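Local coordinates for putative cytoplasmic protein (PDB 2Q02) that is of unknown function but binds zinc in a xylose isomerase-like TIM barrel and may act as an isomerase, at residues K29-N34 against E261-S266; I67-A72 against Q135-P140; G89-A94 against S126-R131; L141-S146 against L210-R215; Y242-F247 against R265-L270. All coordinates share one frame; numbering follows the deposited sequence.

Contact 1: residues K29-N34 against E261-S266; sequences KRLEFN and EQINRS
Leu31, Phe33 and their partners Ile263 and Asn264 join the first and the last helix of a TIM barrel, where the ring of outer helices closes on itself. Along 29-34, the end of helix 21-30 comes first: in one of its two conformers Arg30 reaches past this patch to form salt bridges with Glu256 and Glu260, on the same helix 256-271 that carries 261-266. Leu31 follows and splits its two methyls between two partners. Leu31 CD1 lies 3.7 Å from CD1 of Ile263, the two side chains crossing at about a right angle, while Leu31 CD2 rests against the amide of Asn264, 3.7 Å from OD1. At Glu32 the helix has ended in a Schellman motif: phi is positive (64°), and Glu32 N bonds back to Lys29 O at 2.8 Å. That reversal carries the chain inward to Phe33, a buried ring whose CE2 comes within 3.7 Å of CG2 of Ile263. The branching of Ile263 explains how it serves both partners, since CG2 stands anti to its backbone N while CG1 lies beside that N and carries CD1 to Leu31. Strand 9-12 closes the inner side, Phe9 meeting Phe33 and Ile11 meeting Ile263. Just before Ile263, Gln262 O accepts both the backbone N and the hydroxyl of Ser266, one turn farther on, with Ser266 OG at 2.8 Å and nearly in line with the carbonyl bond.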
# COMPACT_ATOMS: atom_id res chain seq x y z
N LYS A 29 -2.31 11.10 -15.21
CA LYS A 29 -1.70 12.32 -15.78
C LYS A 29 -2.74 13.43 -15.99
O LYS A 29 -2.46 14.58 -15.66
CB LYS A 29 -0.89 12.03 -17.07
CG LYS A 29 -0.47 13.31 -17.87
CD LYS A 29 1.04 13.42 -18.08
CE LYS A 29 1.45 14.66 -18.92
NZ LYS A 29 0.95 14.60 -20.34
N ARG A 30 -3.94 13.09 -16.49
CA ARG A 30 -5.03 14.07 -16.62
C ARG A 30 -5.32 14.76 -15.28
O ARG A 30 -5.63 15.96 -15.23
CB ARG A 30 -6.32 13.41 -17.18
CG ARG A 30 -6.40 13.29 -18.72
CD ARG A 30 -7.78 12.76 -19.21
NE ARG A 30 -7.82 11.30 -19.26
CZ ARG A 30 -8.59 10.50 -18.51
NH1 ARG A 30 -9.46 10.98 -17.63
NH2 ARG A 30 -8.49 9.19 -18.64
N LEU A 31 -5.24 14.01 -14.18
CA LEU A 31 -5.46 14.56 -12.82
C LEU A 31 -4.23 15.27 -12.24
O LEU A 31 -4.27 15.76 -11.11
CB LEU A 31 -5.87 13.44 -11.88
CG LEU A 31 -7.22 12.80 -12.20
CD1 LEU A 31 -7.47 11.60 -11.31
CD2 LEU A 31 -8.33 13.84 -12.05
N GLU A 32 -3.14 15.27 -12.99
CA GLU A 32 -1.89 15.93 -12.63
C GLU A 32 -1.21 15.36 -11.38
O GLU A 32 -0.65 16.11 -10.59
CB GLU A 32 -2.08 17.45 -12.48
CG GLU A 32 -2.03 18.19 -13.80
CD GLU A 32 -2.35 19.66 -13.63
OE1 GLU A 32 -3.49 19.97 -13.23
OE2 GLU A 32 -1.46 20.49 -13.92
N PHE A 33 -1.29 14.04 -11.21
CA PHE A 33 -0.45 13.33 -10.24
C PHE A 33 0.67 12.65 -11.00
O PHE A 33 0.58 12.47 -12.20
CB PHE A 33 -1.25 12.32 -9.42
CG PHE A 33 -2.37 12.96 -8.66
CD1 PHE A 33 -2.10 13.79 -7.58
CD2 PHE A 33 -3.69 12.80 -9.08
CE1 PHE A 33 -3.13 14.42 -6.90
CE2 PHE A 33 -4.73 13.43 -8.41
CZ PHE A 33 -4.45 14.24 -7.32
N ASN A 34 1.73 12.29 -10.29
CA ASN A 34 2.93 11.73 -10.93
C ASN A 34 3.41 10.43 -10.26
O ASN A 34 4.54 10.03 -10.44
CB ASN A 34 4.05 12.78 -10.91
CG ASN A 34 4.47 13.20 -9.49
OD1 ASN A 34 4.17 12.53 -8.49
ND2 ASN A 34 5.16 14.32 -9.40
N GLU A 261 -13.47 12.01 -10.17
CA GLU A 261 -14.23 12.74 -9.15
C GLU A 261 -13.87 12.32 -7.73
O GLU A 261 -13.74 13.14 -6.83
CB GLU A 261 -15.74 12.54 -9.35
CG GLU A 261 -16.37 13.30 -10.53
CD GLU A 261 -17.85 12.93 -10.76
OE1 GLU A 261 -18.43 12.21 -9.92
OE2 GLU A 261 -18.43 13.36 -11.77
N GLN A 262 -13.72 11.02 -7.52
CA GLN A 262 -13.48 10.46 -6.19
C GLN A 262 -12.07 10.73 -5.69
O GLN A 262 -11.84 10.88 -4.49
CB GLN A 262 -13.70 8.95 -6.23
CG GLN A 262 -15.14 8.56 -6.55
CD GLN A 262 -15.99 8.34 -5.31
OE1 GLN A 262 -15.53 8.52 -4.18
NE2 GLN A 262 -17.23 7.94 -5.52
N ILE A 263 -11.13 10.77 -6.62
CA ILE A 263 -9.75 11.12 -6.30
C ILE A 263 -9.71 12.59 -5.99
O ILE A 263 -9.12 12.99 -4.99
CB ILE A 263 -8.75 10.76 -7.45
CG1 ILE A 263 -8.71 9.23 -7.67
CG2 ILE A 263 -7.36 11.24 -7.12
CD1 ILE A 263 -8.23 8.78 -9.06
N ASN A 264 -10.32 13.41 -6.83
CA ASN A 264 -10.42 14.85 -6.52
C ASN A 264 -11.17 15.13 -5.19
O ASN A 264 -10.68 15.91 -4.35
CB ASN A 264 -11.05 15.63 -7.69
CG ASN A 264 -10.14 15.70 -8.92
OD1 ASN A 264 -8.92 15.56 -8.82
ND2 ASN A 264 -10.74 15.93 -10.07
N ARG A 265 -12.31 14.46 -4.98
CA ARG A 265 -13.09 14.64 -3.76
C ARG A 265 -12.29 14.23 -2.52
O ARG A 265 -12.34 14.90 -1.49
CB ARG A 265 -14.44 13.90 -3.83
N SER A 266 -11.54 13.14 -2.62
CA SER A 266 -10.74 12.65 -1.49
C SER A 266 -9.60 13.61 -1.13
O SER A 266 -9.45 13.97 0.03
CB SER A 266 -10.20 11.25 -1.79
OG SER A 266 -11.27 10.32 -1.83

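Contact 2: residues I67-A72 against Q135-P140; sequences IVTINA and QGLVEP. With ZN (zinc ion), chain E.
Thr69 and Leu137 meet across two strands that are not neighbours: no hydrogen bond joins 67-72 to 135-140, and the closest CA atoms, those of Thr69 and Leu137, are 8.7 Å apart. Strand 101-104 lies between them in the closed TIM barrel, and the side chains meet inside it. CG2 of Thr69 approaches CD1 of Leu137 to 3.7 Å, the two side chains crossing at about a right angle. Turned the other way, Thr69 OG1 sits between its backbone N and carbonyl carbon (chi1 85°) and hydrogen-bonds to Glu37, which also accepts from Asn71 ND2. Val103 lines the intervening strand and touches Thr69, Asn71 and Glu139. Asn71 precedes a cis peptide bond to Ala72. Nearer the metal, Asn71 OD1 and Glu139 OE1 stand 4.4 Å apart without bonding. Glu139 has CG anti to its backbone N (chi1 177°) and an extended chain, which carries the carboxylate to the zinc site it shares with Asp170, His197 and Glu245; Glu139 OE2 binds the zinc at 2.1 Å.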
# COMPACT_ATOMS: atom_id res chain seq x y z
N ILE A 67 6.39 4.73 -10.93
CA ILE A 67 5.75 3.57 -10.33
C ILE A 67 6.40 3.37 -8.97
O ILE A 67 7.55 2.95 -8.89
CB ILE A 67 5.92 2.32 -11.21
CG1 ILE A 67 5.24 2.55 -12.57
CG2 ILE A 67 5.36 1.08 -10.48
CD1 ILE A 67 5.56 1.52 -13.60
N VAL A 68 5.68 3.67 -7.90
CA VAL A 68 6.28 3.72 -6.57
C VAL A 68 6.39 2.33 -5.97
O VAL A 68 7.43 1.98 -5.42
CB VAL A 68 5.48 4.62 -5.59
CG1 VAL A 68 6.12 4.60 -4.21
CG2 VAL A 68 5.36 6.08 -6.13
N THR A 69 5.33 1.53 -6.04
CA THR A 69 5.44 0.14 -5.57
C THR A 69 4.75 -0.84 -6.47
O THR A 69 3.96 -0.47 -7.34
CB THR A 69 4.85 -0.09 -4.14
OG1 THR A 69 3.44 -0.32 -4.22
CG2 THR A 69 5.11 1.08 -3.21
N ILE A 70 5.05 -2.11 -6.20
CA ILE A 70 4.22 -3.22 -6.61
C ILE A 70 3.62 -3.89 -5.37
O ILE A 70 4.29 -4.08 -4.37
CB ILE A 70 5.03 -4.20 -7.46
CG1 ILE A 70 5.34 -3.51 -8.81
CG2 ILE A 70 4.26 -5.50 -7.66
CD1 ILE A 70 6.25 -4.29 -9.70
N ASN A 71 2.33 -4.18 -5.44
CA ASN A 71 1.61 -4.95 -4.42
C ASN A 71 1.25 -6.31 -5.02
O ASN A 71 0.57 -6.33 -6.05
CB ASN A 71 0.27 -4.29 -4.06
CG ASN A 71 0.44 -2.98 -3.32
OD1 ASN A 71 0.26 -2.95 -2.10
ND2 ASN A 71 0.77 -1.89 -4.06
N ALA A 72 1.63 -7.44 -4.40
CA ALA A 72 2.40 -7.53 -3.15
C ALA A 72 2.82 -8.98 -3.01
O ALA A 72 2.24 -9.84 -3.66
CB ALA A 72 1.57 -7.12 -1.94
N GLN A 135 13.44 -1.66 -2.85
CA GLN A 135 13.12 -1.39 -1.45
C GLN A 135 11.97 -2.26 -1.00
O GLN A 135 11.10 -2.63 -1.79
CB GLN A 135 12.74 0.08 -1.22
CG GLN A 135 13.90 1.08 -1.41
CD GLN A 135 13.44 2.53 -1.55
OE1 GLN A 135 12.28 2.88 -1.27
NE2 GLN A 135 14.35 3.38 -2.00
N GLY A 136 11.97 -2.60 0.27
CA GLY A 136 10.90 -3.41 0.84
C GLY A 136 10.00 -2.60 1.75
O GLY A 136 10.46 -1.80 2.57
N LEU A 137 8.70 -2.82 1.60
CA LEU A 137 7.71 -2.20 2.46
C LEU A 137 6.89 -3.31 3.16
O LEU A 137 6.15 -4.07 2.50
CB LEU A 137 6.80 -1.27 1.64
CG LEU A 137 7.39 0.04 1.16
CD1 LEU A 137 6.40 0.75 0.27
CD2 LEU A 137 7.78 0.91 2.36
N VAL A 138 7.04 -3.40 4.48
CA VAL A 138 6.29 -4.36 5.29
C VAL A 138 4.97 -3.73 5.70
O VAL A 138 4.96 -2.71 6.39
CB VAL A 138 7.06 -4.75 6.54
CG1 VAL A 138 6.21 -5.59 7.45
CG2 VAL A 138 8.38 -5.47 6.16
N GLU A 139 3.87 -4.33 5.26
CA GLU A 139 2.53 -3.81 5.58
C GLU A 139 1.83 -4.71 6.58
O GLU A 139 1.34 -5.78 6.20
CB GLU A 139 1.66 -3.75 4.34
CG GLU A 139 0.22 -3.29 4.62
CD GLU A 139 -0.50 -2.85 3.37
OE1 GLU A 139 -0.11 -3.30 2.27
OE2 GLU A 139 -1.47 -2.07 3.48
N PRO A 140 1.78 -4.31 7.85
CA PRO A 140 0.93 -5.01 8.80
C PRO A 140 -0.55 -4.99 8.38
O PRO A 140 -1.06 -3.98 7.85
CB PRO A 140 1.12 -4.23 10.11
CG PRO A 140 2.31 -3.40 9.96
CD PRO A 140 2.55 -3.21 8.48
ZN ZN E . -2.59 -1.27 1.87

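Contact 3: residues G89-A94 against S126-R131; sequences GLLRDA and SDLFAR. With ZN (zinc ion), chain F.
Leu91 drives one methyl onto the face of the Phe129 ring and the other against Leu128. Leu91 CD2 stands 3.7 Å from the centroid of the Phe129 ring and only 6° off the ring normal, a CH-pi contact over the centre. Leu91 CD1 meets CD2 of Leu128 at 3.8 Å. The two second-helix residues reach Leu91 by different first torsions: Leu128 has CG anti to its backbone N (chi1 -177°), whereas Phe129 has CG beside its N and anti to its carbonyl carbon. With the nearest CA atoms, those of Leu91 and Phe129, 7.2 Å apart, this is close packing of two consecutive outer helices of the TIM barrel, 81-97 and 115-130. Strand 101-104, which links them, lies beneath: Leu102 touches both Leu91 and Phe129, and Leu104 also meets Phe129. The Phe165 ring meets that of Phe129 with planes at about 55°. Farther out, Asp127 OD2 binds a second zinc ion at 2.1 Å, distinct from the one held by Glu139.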
# COMPACT_ATOMS: atom_id res chain seq x y z
N GLY A 89 9.92 -13.58 -8.82
CA GLY A 89 9.12 -13.19 -9.98
C GLY A 89 8.63 -11.77 -9.87
O GLY A 89 8.66 -11.03 -10.84
N LEU A 90 8.22 -11.39 -8.67
CA LEU A 90 7.75 -10.03 -8.40
C LEU A 90 8.89 -9.01 -8.32
O LEU A 90 8.69 -7.83 -8.65
CB LEU A 90 6.91 -9.98 -7.13
CG LEU A 90 5.49 -10.53 -7.25
CD1 LEU A 90 4.88 -10.85 -5.86
CD2 LEU A 90 4.58 -9.56 -8.02
N LEU A 91 10.07 -9.45 -7.86
CA LEU A 91 11.28 -8.62 -7.90
C LEU A 91 11.73 -8.32 -9.33
O LEU A 91 12.14 -7.20 -9.62
CB LEU A 91 12.39 -9.24 -7.07
CG LEU A 91 12.18 -9.14 -5.55
CD1 LEU A 91 13.11 -10.09 -4.81
CD2 LEU A 91 12.38 -7.69 -5.03
N ARG A 92 11.65 -9.31 -10.22
CA ARG A 92 11.87 -9.07 -11.66
C ARG A 92 10.89 -8.05 -12.22
O ARG A 92 11.28 -7.19 -13.03
CB ARG A 92 11.70 -10.34 -12.50
CG ARG A 92 12.80 -11.34 -12.40
CD ARG A 92 12.47 -12.60 -13.19
NE ARG A 92 12.63 -13.77 -12.32
CZ ARG A 92 11.73 -14.73 -12.12
NH1 ARG A 92 10.58 -14.74 -12.77
NH2 ARG A 92 12.01 -15.72 -11.28
N ASP A 93 9.62 -8.22 -11.85
CA ASP A 93 8.54 -7.34 -12.30
C ASP A 93 8.79 -5.89 -11.89
O ASP A 93 8.59 -4.96 -12.68
CB ASP A 93 7.19 -7.80 -11.72
CG ASP A 93 6.62 -9.00 -12.44
OD1 ASP A 93 7.10 -9.31 -13.57
OD2 ASP A 93 5.69 -9.63 -11.89
N ALA A 94 9.23 -5.72 -10.65
CA ALA A 94 9.52 -4.40 -10.09
C ALA A 94 10.73 -3.78 -10.77
O ALA A 94 10.68 -2.62 -11.21
CB ALA A 94 9.72 -4.48 -8.56
N SER A 126 15.68 -9.13 2.87
CA SER A 126 16.47 -7.90 2.71
C SER A 126 17.67 -8.16 1.79
O SER A 126 17.93 -7.41 0.84
CB SER A 126 16.89 -7.33 4.06
OG SER A 126 15.74 -6.81 4.71
N ASP A 127 18.37 -9.25 2.07
CA ASP A 127 19.47 -9.72 1.21
C ASP A 127 19.01 -9.95 -0.24
O ASP A 127 19.67 -9.53 -1.18
CB ASP A 127 20.05 -11.01 1.77
CG ASP A 127 20.77 -10.79 3.05
OD1 ASP A 127 20.92 -9.60 3.40
OD2 ASP A 127 21.18 -11.79 3.71
N LEU A 128 17.88 -10.63 -0.40
CA LEU A 128 17.35 -10.94 -1.73
C LEU A 128 16.94 -9.69 -2.53
O LEU A 128 17.22 -9.57 -3.72
CB LEU A 128 16.14 -11.88 -1.60
CG LEU A 128 15.52 -12.33 -2.92
CD1 LEU A 128 16.50 -13.22 -3.70
CD2 LEU A 128 14.20 -13.03 -2.72
N PHE A 129 16.24 -8.76 -1.85
CA PHE A 129 15.81 -7.49 -2.46
C PHE A 129 17.00 -6.65 -2.92
O PHE A 129 16.94 -6.01 -3.97
CB PHE A 129 14.96 -6.67 -1.46
CG PHE A 129 13.48 -7.03 -1.44
CD1 PHE A 129 13.05 -8.35 -1.33
CD2 PHE A 129 12.52 -6.03 -1.46
CE1 PHE A 129 11.72 -8.66 -1.29
CE2 PHE A 129 11.17 -6.33 -1.40
CZ PHE A 129 10.76 -7.63 -1.33
N ALA A 130 18.08 -6.64 -2.14
CA ALA A 130 19.30 -5.89 -2.45
C ALA A 130 19.88 -6.30 -3.79
O ALA A 130 20.51 -5.51 -4.53
CB ALA A 130 20.35 -6.11 -1.37
N ARG A 131 19.67 -7.58 -4.08
CA ARG A 131 20.12 -8.20 -5.31
C ARG A 131 19.37 -7.74 -6.56
O ARG A 131 19.80 -7.98 -7.69
CB ARG A 131 19.90 -9.73 -5.16
CG ARG A 131 20.97 -10.57 -5.75
CD ARG A 131 21.35 -11.70 -4.82
NE ARG A 131 22.20 -11.22 -3.74
CZ ARG A 131 22.36 -11.85 -2.59
NH1 ARG A 131 21.76 -13.00 -2.37
NH2 ARG A 131 23.11 -11.33 -1.66
ZN ZN F . 21.75 -11.62 5.69

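Contact 4: residues L141-S146 against L210-R215; sequences LGFRVS and LADEQR
Ala211, which borders the Phe143 ring, has its backbone N held by the folded side chain of Gln214: Ala211 N bonds to Gln214 OE1 at 2.7 Å, with 158° at the hydrogen, bracing the short 3-10 turn 212-214. Phe143 meets 210-215 edge-on. Its CE1 is 3.8 Å from Leu210 O, which lies in the ring plane, and 4.2 Å from Ala211 CA, while Phe143 CZ is 3.9 Å from Asp212 OD1. Ring and carboxylate planes are 67° apart. Arg215 NH1 bonds to Asp212 OD1 at 3.2 Å as part of a salt bridge; the oxygen lies near the guanidinium plane, but the nitrogen meets it from well above the carboxylate plane, 57° out of it. The other oxygen, Asp212 OD2, hydrogen-bonds to an unidentified bound molecule. No hydrogen bond crosses between the segments, and each is instead shaped from within. Phe143 begins a type I turn closed by Ser146 N on Phe143 O at 3.0 Å, and Ser146 OG bonds back to Leu141 O at 2.7 Å. The His173 ring meets that of Phe143 with planes at about 75°, and its ND1 hydrogen-bonds with Gly142 N. Through NH2, Arg215 reaches the zinc ligands Asp170 and Glu245 as a second-shell residue. Two loops after strands 135-138 and 193-198 thus meet beside the zinc pocket, at the C-terminal end of the barrel strands where TIM-barrel active sites lie.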
# COMPACT_ATOMS: atom_id res chain seq x y z
N LEU A 141 -1.22 -6.13 8.62
CA LEU A 141 -2.64 -6.28 8.37
C LEU A 141 -3.34 -6.33 9.71
O LEU A 141 -2.96 -7.10 10.59
CB LEU A 141 -2.94 -7.58 7.63
CG LEU A 141 -2.13 -7.83 6.37
CD1 LEU A 141 -2.40 -9.22 5.87
CD2 LEU A 141 -2.43 -6.81 5.30
N GLY A 142 -4.38 -5.52 9.85
CA GLY A 142 -5.07 -5.37 11.14
C GLY A 142 -6.04 -6.47 11.53
O GLY A 142 -6.49 -6.52 12.67
N PHE A 143 -6.38 -7.36 10.60
CA PHE A 143 -7.30 -8.45 10.90
C PHE A 143 -6.87 -9.20 12.15
O PHE A 143 -5.68 -9.41 12.40
CB PHE A 143 -7.40 -9.44 9.75
CG PHE A 143 -7.80 -8.81 8.48
CD1 PHE A 143 -9.11 -8.38 8.29
CD2 PHE A 143 -6.86 -8.58 7.47
CE1 PHE A 143 -9.48 -7.76 7.14
CE2 PHE A 143 -7.23 -7.97 6.31
CZ PHE A 143 -8.54 -7.55 6.14
N ARG A 144 -7.86 -9.64 12.93
CA ARG A 144 -7.57 -10.48 14.10
C ARG A 144 -6.80 -11.76 13.80
O ARG A 144 -6.06 -12.26 14.66
CB ARG A 144 -8.82 -10.90 14.85
CG ARG A 144 -9.24 -9.92 15.89
CD ARG A 144 -10.69 -10.09 16.29
NE ARG A 144 -10.94 -9.35 17.52
CZ ARG A 144 -11.32 -9.86 18.69
NH1 ARG A 144 -11.57 -11.17 18.85
NH2 ARG A 144 -11.49 -9.04 19.73
N VAL A 145 -6.98 -12.29 12.59
CA VAL A 145 -6.25 -13.50 12.16
C VAL A 145 -4.85 -13.23 11.59
O VAL A 145 -4.14 -14.15 11.21
CB VAL A 145 -7.12 -14.34 11.23
CG1 VAL A 145 -8.33 -14.85 12.00
CG2 VAL A 145 -7.56 -13.52 9.99
N SER A 146 -4.45 -11.96 11.56
CA SER A 146 -3.15 -11.55 11.03
C SER A 146 -2.03 -11.89 11.99
O SER A 146 -2.15 -11.70 13.20
CB SER A 146 -3.13 -10.05 10.76
OG SER A 146 -1.81 -9.59 10.56
N LEU A 210 -15.16 -6.04 9.72
CA LEU A 210 -14.81 -5.30 8.49
C LEU A 210 -13.83 -6.10 7.64
O LEU A 210 -12.98 -6.81 8.18
CB LEU A 210 -14.21 -3.93 8.83
CG LEU A 210 -15.16 -2.84 9.32
CD1 LEU A 210 -14.39 -1.66 9.82
CD2 LEU A 210 -16.13 -2.41 8.21
N ALA A 211 -13.98 -5.99 6.32
CA ALA A 211 -13.09 -6.62 5.33
C ALA A 211 -12.78 -5.63 4.20
O ALA A 211 -13.39 -4.56 4.13
CB ALA A 211 -13.71 -7.90 4.76
N ASP A 212 -11.84 -5.98 3.34
CA ASP A 212 -11.42 -5.12 2.23
C ASP A 212 -12.57 -4.70 1.29
O ASP A 212 -12.53 -3.61 0.72
CB ASP A 212 -10.32 -5.78 1.41
CG ASP A 212 -9.00 -5.88 2.17
OD1 ASP A 212 -8.78 -5.09 3.09
OD2 ASP A 212 -8.19 -6.76 1.85
N GLU A 213 -13.59 -5.54 1.17
CA GLU A 213 -14.77 -5.23 0.34
C GLU A 213 -15.51 -3.91 0.72
O GLU A 213 -16.23 -3.34 -0.09
CB GLU A 213 -15.74 -6.43 0.35
CG GLU A 213 -17.14 -6.20 -0.19
CD GLU A 213 -17.18 -5.66 -1.62
OE1 GLU A 213 -16.20 -5.91 -2.35
OE2 GLU A 213 -18.19 -5.01 -2.00
N GLN A 214 -15.34 -3.45 1.96
CA GLN A 214 -15.96 -2.21 2.44
C GLN A 214 -15.11 -0.97 2.15
O GLN A 214 -15.53 0.15 2.42
CB GLN A 214 -16.22 -2.27 3.95
CG GLN A 214 -17.39 -3.16 4.38
CD GLN A 214 -17.05 -4.64 4.37
OE1 GLN A 214 -16.16 -5.10 5.08
NE2 GLN A 214 -17.75 -5.40 3.56
N ARG A 215 -13.92 -1.18 1.61
CA ARG A 215 -12.97 -0.09 1.47
C ARG A 215 -13.24 0.66 0.17
O ARG A 215 -12.99 0.14 -0.93
CB ARG A 215 -11.53 -0.58 1.53
CG ARG A 215 -11.11 -1.06 2.91
CD ARG A 215 -9.81 -1.77 2.87
NE ARG A 215 -8.74 -0.87 2.50
CZ ARG A 215 -7.45 -1.22 2.42
NH1 ARG A 215 -7.06 -2.47 2.69
NH2 ARG A 215 -6.55 -0.31 2.06

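Contact 5: residues Y242-F247 against R265-L270; sequences YAFEPF and RSVSLL. With ZN (zinc ion), chain E.
Strand 242-244 and helix 265-270 run roughly antiparallel, at 143° between their directions, with their axes 11.1 Å apart at closest. The closest CA pair, Phe244 and Ser266, is separated by 8.8 Å, and the Phe244 side chain bridges it. Phe244 points its ring outward with CG anti to its carbonyl carbon (chi1 -72°), bringing the far end of the ring to the helix. Phe244 CE1 lies 3.7 Å from CB of Ser266, its CE2 is 3.8 Å from CG2 of Val267, and its CZ is 4.1 Å from CD1 of Leu270. All three approach obliquely. The side chains of Phe244 and Val267 cross at about a right angle, and those of Phe244 and Leu270 approach each other from opposite directions. This is the last beta-alpha unit of the TIM barrel, with the eighth strand packed against the helix that follows it. The hydroxyl of Ser266, besides its bond to Gln262, receives Leu218 N. One residue on from Phe244, Glu245 turns the other way, into the barrel: its extended chain, with CG anti to the backbone N, brings Glu245 OE1 to the zinc at 2.1 Å. Its other oxygen, OE2, forms a salt bridge with Arg39.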
# COMPACT_ATOMS: atom_id res chain seq x y z
N TYR A 242 1.23 9.66 0.23
CA TYR A 242 -0.09 9.16 0.49
C TYR A 242 -0.63 8.58 -0.81
O TYR A 242 -0.71 9.26 -1.84
CB TYR A 242 -1.00 10.30 0.97
CG TYR A 242 -0.63 10.86 2.34
CD1 TYR A 242 -0.91 10.15 3.50
CD2 TYR A 242 -0.03 12.13 2.47
CE1 TYR A 242 -0.60 10.64 4.74
CE2 TYR A 242 0.29 12.65 3.73
CZ TYR A 242 0.00 11.88 4.86
OH TYR A 242 0.29 12.35 6.11
N ALA A 243 -0.99 7.30 -0.76
CA ALA A 243 -1.49 6.54 -1.90
C ALA A 243 -2.88 6.08 -1.58
O ALA A 243 -3.10 5.52 -0.51
CB ALA A 243 -0.61 5.33 -2.18
N PHE A 244 -3.81 6.29 -2.52
CA PHE A 244 -5.20 5.91 -2.37
C PHE A 244 -5.38 4.47 -2.83
O PHE A 244 -5.01 4.14 -3.96
CB PHE A 244 -6.11 6.87 -3.16
CG PHE A 244 -6.21 8.24 -2.55
CD1 PHE A 244 -6.94 8.45 -1.39
CD2 PHE A 244 -5.55 9.33 -3.12
CE1 PHE A 244 -7.02 9.72 -0.80
CE2 PHE A 244 -5.65 10.62 -2.56
CZ PHE A 244 -6.38 10.81 -1.40
N GLU A 245 -5.91 3.61 -1.94
CA GLU A 245 -6.02 2.16 -2.18
C GLU A 245 -7.40 1.61 -1.74
O GLU A 245 -7.52 0.90 -0.75
CB GLU A 245 -4.86 1.39 -1.50
CG GLU A 245 -4.82 -0.12 -1.83
CD GLU A 245 -3.95 -0.95 -0.89
OE1 GLU A 245 -3.96 -0.72 0.33
OE2 GLU A 245 -3.25 -1.88 -1.36
N PRO A 246 -8.45 1.94 -2.49
CA PRO A 246 -9.72 1.26 -2.29
C PRO A 246 -9.73 -0.18 -2.86
O PRO A 246 -8.94 -0.50 -3.75
CB PRO A 246 -10.69 2.15 -3.05
CG PRO A 246 -9.89 2.70 -4.13
CD PRO A 246 -8.54 2.95 -3.55
N PHE A 247 -10.63 -1.03 -2.33
CA PHE A 247 -10.76 -2.46 -2.74
C PHE A 247 -12.17 -2.91 -3.16
O PHE A 247 -12.32 -3.97 -3.79
CB PHE A 247 -10.35 -3.36 -1.58
CG PHE A 247 -8.91 -3.65 -1.51
CD1 PHE A 247 -8.38 -4.72 -2.22
CD2 PHE A 247 -8.08 -2.88 -0.71
CE1 PHE A 247 -7.02 -5.01 -2.16
CE2 PHE A 247 -6.72 -3.16 -0.62
CZ PHE A 247 -6.19 -4.23 -1.35
N ARG A 265 -12.31 14.46 -4.98
CA ARG A 265 -13.09 14.64 -3.76
C ARG A 265 -12.29 14.23 -2.52
O ARG A 265 -12.34 14.90 -1.49
CB ARG A 265 -14.44 13.90 -3.83
N SER A 266 -11.54 13.14 -2.62
CA SER A 266 -10.74 12.65 -1.49
C SER A 266 -9.60 13.61 -1.13
O SER A 266 -9.45 13.97 0.03
CB SER A 266 -10.20 11.25 -1.79
OG SER A 266 -11.27 10.32 -1.83
N VAL A 267 -8.83 14.04 -2.13
CA VAL A 267 -7.78 15.04 -1.95
C VAL A 267 -8.32 16.31 -1.30
O VAL A 267 -7.78 16.76 -0.28
CB VAL A 267 -7.06 15.37 -3.29
CG1 VAL A 267 -6.25 16.67 -3.22
CG2 VAL A 267 -6.14 14.21 -3.66
N SER A 268 -9.39 16.85 -1.87
CA SER A 268 -10.02 18.09 -1.39
C SER A 268 -10.48 17.99 0.05
O SER A 268 -10.45 18.98 0.79
CB SER A 268 -11.21 18.48 -2.27
OG SER A 268 -10.76 18.86 -3.55
N LEU A 269 -10.92 16.81 0.45
CA LEU A 269 -11.31 16.56 1.82
C LEU A 269 -10.14 16.71 2.80
O LEU A 269 -10.33 17.16 3.92
CB LEU A 269 -11.91 15.17 1.95
CG LEU A 269 -12.61 14.88 3.28
CD1 LEU A 269 -14.01 14.25 3.02
CD2 LEU A 269 -11.74 14.01 4.21
N LEU A 270 -8.94 16.35 2.37
CA LEU A 270 -7.76 16.41 3.24
C LEU A 270 -7.23 17.83 3.35
O LEU A 270 -6.75 18.24 4.40
CB LEU A 270 -6.66 15.45 2.75
CG LEU A 270 -7.12 13.98 2.77
CD1 LEU A 270 -6.17 13.09 1.98
CD2 LEU A 270 -7.29 13.48 4.20
ZN ZN E . -2.59 -1.27 1.87

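How the contacts relate
From the N terminus, contact 1 opens first, joining the first outer helix to the last, and its loop spans most of the barrel. Within that span, contact 2 opens at 67-72 and closes at 135-140, and contact 3 lies wholly inside it, its helices following and preceding those two strands; Ile70 packs on Ala94 and Gly136 on Phe129. Contact 4 starts where contact 2 ends, at 141-146, and closes at 210-215. Contact 5 comes after it and closes on helix 256-271, slightly later than contact 1, sharing Arg265 and Ser266 with it. Contacts 2 and 5 each give a ligand to the same zinc, and a probable backbone hydrogen bond between Arg215 O and Phe247 N ties contact 4 to contact 5.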